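Local coordinates for protein 6-phosphogluconolactonase (Trypanosoma cruzi, PDB 6VYE) that probably hydrolyses 6-phosphogluconolactone to 6-phosphogluconate, the second step of the oxidative pentose phosphate pathway, at residues R78-D83 with D136-K141; N129-S134 with V191-P196. All blocks are in the same frame, centred on the assembly; numbering follows the deposited sequence.

From the N terminus the chain lays down strands 14-18 and 46-50 and their helices before it reaches strand 77-85, within the mixed sheet, and then helix 128-146. Contact 1 closes a loop of 52 residues by bringing 136-141 of that helix back to 78-83. Before that loop is complete the chain has passed 129-134, where contact 2 starts; this second loop, 56 residues long, ends when 191-196 reaches the helix. The segments therefore alternate and the two loops cross. One helix is thereby pinned to an inner strand and to the outermost strand 191-194 of the same sheet. Glu139 joins the regions through a probable hydrogen bond to the backbone of Val191.

Contact 1: residues R78-D83 with D136-K141; sequences RFFFGD and DAYEKK
Tyr138 reaches from helix 128-146 to the backbone of Phe80 and Phe81. Its CB points at the strand, and chi1 of -159°, with CG opposite the backbone N, sends the ring outward from the helix. The contacts gather at the far end of the ring: CE2 lies 3.5 Å from Phe81 O, which sits near the ring plane at its edge, while CZ passes 4.3 Å from Phe80 CD2. At the tip, OH accepts a hydrogen bond from Phe81 N, 2.9 Å away and moderately straight at 157°. The same oxygen also lies 3.4 Å from Phe80 CA and 3.5 Å from Phe80 CB, and it meets the edges of both phenylalanine rings near their planes.

This is helix-on-sheet packing in an alpha/beta fold of the glucosamine-6-phosphate isomerase/6-phosphogluconolactonase family. Phenylalanines suit the strand because Phe79 and Phe80 turn to opposite faces of the sheet, each with helices to cover. Phe79 pairs by backbone hydrogen bonds with Leu111 and Val113; two residues on, the phenol of Tyr138 bridges Phe81 N and Val113 O. A tyrosine suits the place because its long, flat side chain spans from helix to strand, and its one hydroxyl serves two backbone groups, as acceptor for the amide and donor to the carbonyl.

Phe80 also packs on Ile142, Leu145 and Leu146 of helix 128-146 and meets Phe161 edge-to-face. Phe79, and Phe81 besides its contact with Tyr138, touch helix 95-104, Phe79 at Leu103 and Leu104, Phe81 at Ala99 and Leu104.

Contact 2: residues N129-S134 with V191-P196; sequences NDAVKS and VSVGFP
Ala131 and Val193 bring their backbones close, with CA atoms only 6.2 Å apart, where a turn of helix 128-146 passes the extended strand 191-194. The strand is the outermost of the mixed sheet and is antiparallel to 206-209, to which Ser192 and Gly194 are joined by backbone hydrogen bonds with Thr208 and Arg206. Between those residues, Val193 turns its side chain toward the helix, while the CB of Ser192 points away from it.

Val193 carries the strand's share of the contact through both methyl branches. With chi1 at -60°, CG1 stands opposite its own carbonyl carbon and is pressed into the helix, 3.6 Å from Ala131 CB. The same methyl rests on the helix backbone, with Ala131 O at 3.4 Å and Val132 N at 3.6 Å, so it covers the peptide link between these two residues. CG2 reaches the neighbouring residue, meeting Val132 CG2 methyl to methyl at 4.1 Å; the two valine side chains cross at about a right angle. Alanine fits here because its lone methyl adds little bulk and lets the strand approach the helix so closely, whereas beta-branched Val193 favours an extended backbone and offers two methyls to two helix residues.

Val193 also packs on Ala135, one turn further along the helix, and Val191 continues the line on Ala135 and Ile142. Ser134, beside the contact, has its OG hydrogen-bonded to Asp116 O.

No hydrogen bond links the two segments. Between them cohesion therefore rests on dispersion and on the burial of methyl groups; the directional link between strand and helix comes further along, probably from Glu139 OE1 to Val191 N.

Contact 1: residues R78-D83 with D136-K141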
ATOM      1  N   ARG A  78       8.424   9.961   5.336  1.00 13.21           N
ATOM      2  CA  ARG A  78       7.780   9.528   6.590  1.00 14.02           C
ATOM      3  C   ARG A  78       7.008   8.256   6.241  1.00 13.20           C
ATOM      4  O   ARG A  78       6.131   8.275   5.351  1.00 11.85           O
ATOM      5  CB  ARG A  78       6.930  10.663   7.163  1.00 14.15           C
ATOM      6  CG  ARG A  78       6.563  10.454   8.615  1.00 16.26           C
ATOM      7  CD  ARG A  78       5.478  11.456   9.035  1.00 17.57           C
ATOM      8  NE  ARG A  78       5.984  12.836   9.050  1.00 19.80           N
ATOM      9  CZ  ARG A  78       6.760  13.361  10.002  1.00 21.29           C
ATOM     10  NH1 ARG A  78       7.176  12.649  11.037  1.00 21.64           N
ATOM     11  NH2 ARG A  78       7.164  14.604   9.902  1.00 22.14           N
ATOM     12  N   PHE A  79       7.444   7.169   6.859  1.00 12.76           N
ATOM     13  CA  PHE A  79       7.043   5.791   6.536  1.00 12.79           C
ATOM     14  C   PHE A  79       5.840   5.413   7.404  1.00 12.54           C
ATOM     15  O   PHE A  79       5.976   5.319   8.642  1.00 13.62           O
ATOM     16  CB  PHE A  79       8.234   4.848   6.730  1.00 12.48           C
ATOM     17  CG  PHE A  79       9.391   5.086   5.784  1.00 13.10           C
ATOM     18  CD1 PHE A  79       9.391   4.504   4.529  1.00 12.81           C
ATOM     19  CD2 PHE A  79      10.490   5.842   6.177  1.00 13.29           C
ATOM     20  CE1 PHE A  79      10.438   4.719   3.647  1.00 13.02           C
ATOM     21  CE2 PHE A  79      11.547   6.057   5.299  1.00 13.99           C
ATOM     22  CZ  PHE A  79      11.541   5.437   4.063  1.00 13.70           C
ATOM     23  N   PHE A  80       4.729   5.149   6.739  1.00 12.79           N
ATOM     24  CA  PHE A  80       3.472   4.591   7.299  1.00 14.02           C
ATOM     25  C   PHE A  80       3.254   3.213   6.678  1.00 13.57           C
ATOM     26  O   PHE A  80       3.995   2.844   5.793  1.00 13.53           O
ATOM     27  CB  PHE A  80       2.306   5.507   6.948  1.00 13.74           C
ATOM     28  CG  PHE A  80       2.365   6.887   7.556  1.00 14.28           C
ATOM     29  CD1 PHE A  80       3.141   7.891   6.989  1.00 14.31           C
ATOM     30  CD2 PHE A  80       1.611   7.202   8.677  1.00 15.18           C
ATOM     31  CE1 PHE A  80       3.189   9.168   7.540  1.00 14.58           C
ATOM     32  CE2 PHE A  80       1.684   8.469   9.247  1.00 15.85           C
ATOM     33  CZ  PHE A  80       2.485   9.447   8.684  1.00 15.32           C
ATOM     34  N   PHE A  81       2.246   2.490   7.128  1.00 15.35           N
ATOM     35  CA  PHE A  81       1.911   1.144   6.608  1.00 16.79           C
ATOM     36  C   PHE A  81       0.514   1.187   6.017  1.00 17.73           C
ATOM     37  O   PHE A  81      -0.383   1.742   6.671  1.00 19.02           O
ATOM     38  CB  PHE A  81       2.086   0.104   7.709  1.00 17.11           C
ATOM     39  CG  PHE A  81       3.531  -0.054   8.083  1.00 15.70           C
ATOM     40  CD1 PHE A  81       4.319  -1.006   7.454  1.00 15.30           C
ATOM     41  CD2 PHE A  81       4.120   0.844   8.959  1.00 16.40           C
ATOM     42  CE1 PHE A  81       5.662  -1.116   7.773  1.00 15.25           C
ATOM     43  CE2 PHE A  81       5.479   0.763   9.235  1.00 17.29           C
ATOM     44  CZ  PHE A  81       6.238  -0.236   8.655  1.00 16.13           C
ATOM     45  N   GLY A  82       0.393   0.679   4.791  1.00 16.44           N
ATOM     46  CA  GLY A  82      -0.905   0.534   4.114  1.00 18.00           C
ATOM     47  C   GLY A  82      -1.736  -0.519   4.816  1.00 17.71           C
ATOM     48  O   GLY A  82      -2.932  -0.451   4.750  1.00 15.37           O
ATOM     49  N   ASP A  83      -1.071  -1.512   5.395  1.00 19.38           N
ATOM     50  CA  ASP A  83      -1.696  -2.525   6.267  1.00 21.52           C
ATOM     51  C   ASP A  83      -0.645  -3.110   7.211  1.00 20.03           C
ATOM     52  O   ASP A  83       0.600  -2.942   6.995  1.00 17.03           O
ATOM     53  CB  ASP A  83      -2.416  -3.618   5.461  1.00 22.48           C
ATOM     54  CG  ASP A  83      -1.509  -4.553   4.700  1.00 27.00           C
ATOM     55  OD1 ASP A  83      -0.391  -4.119   4.316  1.00 32.33           O
ATOM     56  OD2 ASP A  83      -1.942  -5.716   4.476  1.00 31.10           O
ATOM     57  N   ASP A 136      -8.649   2.738  14.559  1.00 21.18           N
ATOM     58  CA  ASP A 136      -9.039   4.087  15.043  1.00 22.80           C
ATOM     59  C   ASP A 136      -7.795   4.791  15.607  1.00 19.26           C
ATOM     60  O   ASP A 136      -7.659   6.014  15.400  1.00 16.84           O
ATOM     61  CB  ASP A 136     -10.157   4.042  16.082  1.00 25.61           C
ATOM     62  CG  ASP A 136     -11.488   3.482  15.592  1.00 32.69           C
ATOM     63  OD1 ASP A 136     -11.679   3.348  14.353  1.00 34.61           O
ATOM     64  OD2 ASP A 136     -12.355   3.182  16.464  1.00 39.49           O
ATOM     65  N   ALA A 137      -6.943   4.064  16.324  1.00 19.30           N
ATOM     66  CA  ALA A 137      -5.715   4.633  16.928  1.00 18.60           C
ATOM     67  C   ALA A 137      -4.761   5.053  15.794  1.00 18.50           C
ATOM     68  O   ALA A 137      -4.235   6.174  15.876  1.00 17.72           O
ATOM     69  CB  ALA A 137      -5.076   3.653  17.877  1.00 17.88           C
ATOM     70  N   TYR A 138      -4.629   4.240  14.733  1.00 17.15           N
ATOM     71  CA  TYR A 138      -3.735   4.567  13.599  1.00 17.13           C
ATOM     72  C   TYR A 138      -4.312   5.744  12.820  1.00 17.75           C
ATOM     73  O   TYR A 138      -3.548   6.648  12.454  1.00 18.65           O
ATOM     74  CB  TYR A 138      -3.468   3.340  12.733  1.00 17.29           C
ATOM     75  CG  TYR A 138      -2.225   3.442  11.899  1.00 16.32           C
ATOM     76  CD1 TYR A 138      -1.006   3.704  12.488  1.00 17.77           C
ATOM     77  CD2 TYR A 138      -2.249   3.205  10.539  1.00 17.71           C
ATOM     78  CE1 TYR A 138       0.158   3.771  11.742  1.00 17.65           C
ATOM     79  CE2 TYR A 138      -1.092   3.265   9.776  1.00 17.76           C
ATOM     80  CZ  TYR A 138       0.111   3.561  10.378  1.00 17.41           C
ATOM     81  OH  TYR A 138       1.268   3.639   9.657  1.00 18.41           O
ATOM     82  N   GLU A 139      -5.618   5.774  12.590  1.00 19.17           N
ATOM     83  CA  GLU A 139      -6.282   6.947  11.951  1.00 20.54           C
ATOM     84  C   GLU A 139      -5.913   8.248  12.693  1.00 20.73           C
ATOM     85  O   GLU A 139      -5.549   9.255  12.007  1.00 19.23           O
ATOM     86  CB  GLU A 139      -7.796   6.758  11.884  1.00 22.13           C
ATOM     87  CG  GLU A 139      -8.478   7.750  10.954  1.00 24.69           C
ATOM     88  CD  GLU A 139      -9.744   7.257  10.243  1.00 28.79           C
ATOM     89  OE1 GLU A 139     -10.005   6.021  10.191  1.00 30.80           O
ATOM     90  OE2 GLU A 139     -10.463   8.111   9.696  1.00 31.90           O
ATOM     91  N   LYS A 140      -5.976   8.258  14.030  1.00 20.45           N
ATOM     92  CA  LYS A 140      -5.695   9.485  14.829  1.00 22.80           C
ATOM     93  C   LYS A 140      -4.216   9.862  14.643  1.00 20.00           C
ATOM     94  O   LYS A 140      -3.914  11.040  14.477  1.00 17.94           O
ATOM     95  CB  LYS A 140      -6.040   9.287  16.308  1.00 27.53           C
ATOM     96  CG  LYS A 140      -7.515   9.040  16.622  1.00 32.97           C
ATOM     97  CD  LYS A 140      -7.704   8.411  18.029  1.00 38.42           C
ATOM     98  CE  LYS A 140      -8.932   7.519  18.188  1.00 44.49           C
ATOM     99  NZ  LYS A 140      -8.621   6.240  18.889  1.00 42.68           N
ATOM    100  N   LYS A 141      -3.330   8.875  14.611  1.00 19.75           N
ATOM    101  CA  LYS A 141      -1.876   9.089  14.451  1.00 21.55           C
ATOM    102  C   LYS A 141      -1.636   9.740  13.079  1.00 19.84           C
ATOM    103  O   LYS A 141      -0.982  10.773  13.028  1.00 18.54           O
ATOM    104  CB  LYS A 141      -1.169   7.746  14.653  1.00 25.70           C
ATOM    105  CG  LYS A 141       0.309   7.837  14.994  1.00 29.54           C
ATOM    106  CD  LYS A 141       0.995   6.501  15.140  1.00 35.36           C
ATOM    107  CE  LYS A 141       0.955   5.925  16.532  1.00 39.38           C
ATOM    108  NZ  LYS A 141       1.345   4.495  16.489  1.00 44.84           N
TER

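Contact 2: residues N129-S134 with V191-P196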
ATOM      1  N   ASN A 129     -13.126  -6.355  17.335  1.00 34.16           N
ATOM      2  CA  ASN A 129     -13.216  -5.113  18.151  1.00 38.01           C
ATOM      3  C   ASN A 129     -11.811  -4.614  18.499  1.00 34.78           C
ATOM      4  O   ASN A 129     -11.659  -3.390  18.605  1.00 33.85           O
ATOM      5  CB  ASN A 129     -14.041  -5.277  19.429  1.00 43.79           C
ATOM      6  CG  ASN A 129     -14.401  -3.935  20.031  1.00 51.49           C
ATOM      7  OD1 ASN A 129     -15.151  -3.167  19.431  1.00 60.70           O
ATOM      8  ND2 ASN A 129     -13.841  -3.620  21.192  1.00 54.05           N
ATOM      9  N   ASP A 130     -10.852  -5.528  18.677  1.00 32.29           N
ATOM     10  CA  ASP A 130      -9.413  -5.226  18.889  1.00 32.49           C
ATOM     11  C   ASP A 130      -8.835  -4.559  17.632  1.00 32.95           C
ATOM     12  O   ASP A 130      -8.149  -3.535  17.763  1.00 30.08           O
ATOM     13  CB  ASP A 130      -8.592  -6.489  19.152  1.00 35.35           C
ATOM     14  CG  ASP A 130      -8.973  -7.209  20.436  1.00 39.76           C
ATOM     15  OD1 ASP A 130      -8.918  -6.579  21.500  1.00 40.16           O
ATOM     16  OD2 ASP A 130      -9.336  -8.391  20.352  1.00 40.93           O
ATOM     17  N   ALA A 131      -9.074  -5.157  16.464  1.00 28.57           N
ATOM     18  CA  ALA A 131      -8.645  -4.633  15.153  1.00 27.73           C
ATOM     19  C   ALA A 131      -9.236  -3.230  14.964  1.00 27.23           C
ATOM     20  O   ALA A 131      -8.493  -2.323  14.548  1.00 26.70           O
ATOM     21  CB  ALA A 131      -9.071  -5.581  14.058  1.00 27.63           C
ATOM     22  N   VAL A 132     -10.529  -3.061  15.239  1.00 23.95           N
ATOM     23  CA  VAL A 132     -11.214  -1.763  15.017  1.00 24.77           C
ATOM     24  C   VAL A 132     -10.593  -0.684  15.930  1.00 26.19           C
ATOM     25  O   VAL A 132     -10.420   0.447  15.451  1.00 25.62           O
ATOM     26  CB  VAL A 132     -12.739  -1.896  15.180  1.00 25.41           C
ATOM     27  CG1 VAL A 132     -13.422  -0.544  15.267  1.00 26.22           C
ATOM     28  CG2 VAL A 132     -13.353  -2.705  14.055  1.00 24.46           C
ATOM     29  N   LYS A 133     -10.241  -0.991  17.182  1.00 25.20           N
ATOM     30  CA  LYS A 133      -9.653   0.024  18.107  1.00 27.92           C
ATOM     31  C   LYS A 133      -8.240   0.388  17.630  1.00 25.92           C
ATOM     32  O   LYS A 133      -7.851   1.558  17.750  1.00 23.33           O
ATOM     33  CB  LYS A 133      -9.678  -0.469  19.563  1.00 33.47           C
ATOM     34  CG  LYS A 133     -11.058  -0.402  20.215  1.00 38.17           C
ATOM     35  CD  LYS A 133     -11.208  -1.175  21.502  1.00 43.44           C
ATOM     36  CE  LYS A 133     -10.232  -0.730  22.564  1.00 47.73           C
ATOM     37  NZ  LYS A 133     -10.507  -1.432  23.838  1.00 49.88           N
ATOM     38  N   SER A 134      -7.507  -0.579  17.088  1.00 24.51           N
ATOM     39  CA  SER A 134      -6.163  -0.368  16.492  1.00 25.04           C
ATOM     40  C   SER A 134      -6.254   0.510  15.225  1.00 22.67           C
ATOM     41  O   SER A 134      -5.438   1.437  15.079  1.00 23.75           O
ATOM     42  CB  SER A 134      -5.520  -1.689  16.237  1.00 25.27           C
ATOM     43  OG  SER A 134      -4.205  -1.495  15.743  1.00 31.29           O
ATOM     44  N   VAL A 191      -8.949   4.543   7.641  1.00 17.93           N
ATOM     45  CA  VAL A 191      -8.370   3.240   8.094  1.00 18.10           C
ATOM     46  C   VAL A 191      -9.518   2.331   8.555  1.00 19.52           C
ATOM     47  O   VAL A 191     -10.482   2.815   9.148  1.00 18.44           O
ATOM     48  CB  VAL A 191      -7.377   3.428   9.250  1.00 19.82           C
ATOM     49  CG1 VAL A 191      -6.548   2.167   9.455  1.00 20.01           C
ATOM     50  CG2 VAL A 191      -6.490   4.661   9.080  1.00 21.23           C
ATOM     51  N   SER A 192      -9.429   1.051   8.262  1.00 19.62           N
ATOM     52  CA  SER A 192     -10.436   0.055   8.660  1.00 21.00           C
ATOM     53  C   SER A 192      -9.727  -1.281   8.896  1.00 21.48           C
ATOM     54  O   SER A 192      -8.509  -1.285   9.207  1.00 19.72           O
ATOM     55  CB  SER A 192     -11.506  -0.029   7.593  1.00 20.93           C
ATOM     56  OG  SER A 192     -12.600  -0.786   8.062  1.00 22.10           O
ATOM     57  N   VAL A 193     -10.449  -2.386   8.750  1.00 20.60           N
ATOM     58  CA  VAL A 193      -9.915  -3.709   9.175  1.00 19.71           C
ATOM     59  C   VAL A 193     -10.322  -4.728   8.121  1.00 18.26           C
ATOM     60  O   VAL A 193     -11.235  -4.461   7.336  1.00 17.06           O
ATOM     61  CB  VAL A 193     -10.417  -4.094  10.575  1.00 21.53           C
ATOM     62  CG1 VAL A 193      -9.994  -3.092  11.632  1.00 21.24           C
ATOM     63  CG2 VAL A 193     -11.921  -4.276  10.603  1.00 22.39           C
ATOM     64  N   GLY A 194      -9.633  -5.852   8.113  1.00 17.38           N
ATOM     65  CA  GLY A 194      -9.933  -6.938   7.192  1.00 18.97           C
ATOM     66  C   GLY A 194      -9.362  -8.216   7.731  1.00 20.48           C
ATOM     67  O   GLY A 194      -8.293  -8.172   8.415  1.00 21.86           O
ATOM     68  N   PHE A 195     -10.101  -9.299   7.510  1.00 21.35           N
ATOM     69  CA  PHE A 195      -9.651 -10.685   7.750  1.00 21.03           C
ATOM     70  C   PHE A 195      -9.501 -11.339   6.383  1.00 21.48           C
ATOM     71  O   PHE A 195     -10.314 -11.122   5.496  1.00 24.91           O
ATOM     72  CB  PHE A 195     -10.620 -11.375   8.723  1.00 21.83           C
ATOM     73  CG  PHE A 195     -10.064 -12.642   9.312  1.00 22.38           C
ATOM     74  CD1 PHE A 195      -9.356 -12.620  10.506  1.00 22.22           C
ATOM     75  CD2 PHE A 195     -10.170 -13.848   8.626  1.00 22.51           C
ATOM     76  CE1 PHE A 195      -8.812 -13.787  11.027  1.00 21.86           C
ATOM     77  CE2 PHE A 195      -9.627 -15.010   9.152  1.00 20.51           C
ATOM     78  CZ  PHE A 195      -8.946 -14.979  10.346  1.00 21.10           C
ATOM     79  N   PRO A 196      -8.456 -12.161   6.143  1.00 22.73           N
ATOM     80  CA  PRO A 196      -8.241 -12.721   4.819  1.00 23.84           C
ATOM     81  C   PRO A 196      -9.354 -13.704   4.448  1.00 25.92           C
ATOM     82  O   PRO A 196     -10.004 -14.266   5.335  1.00 23.39           O
ATOM     83  CB  PRO A 196      -6.866 -13.388   4.935  1.00 24.75           C
ATOM     84  CG  PRO A 196      -6.724 -13.677   6.401  1.00 24.09           C
ATOM     85  CD  PRO A 196      -7.398 -12.529   7.094  1.00 24.18           C
TER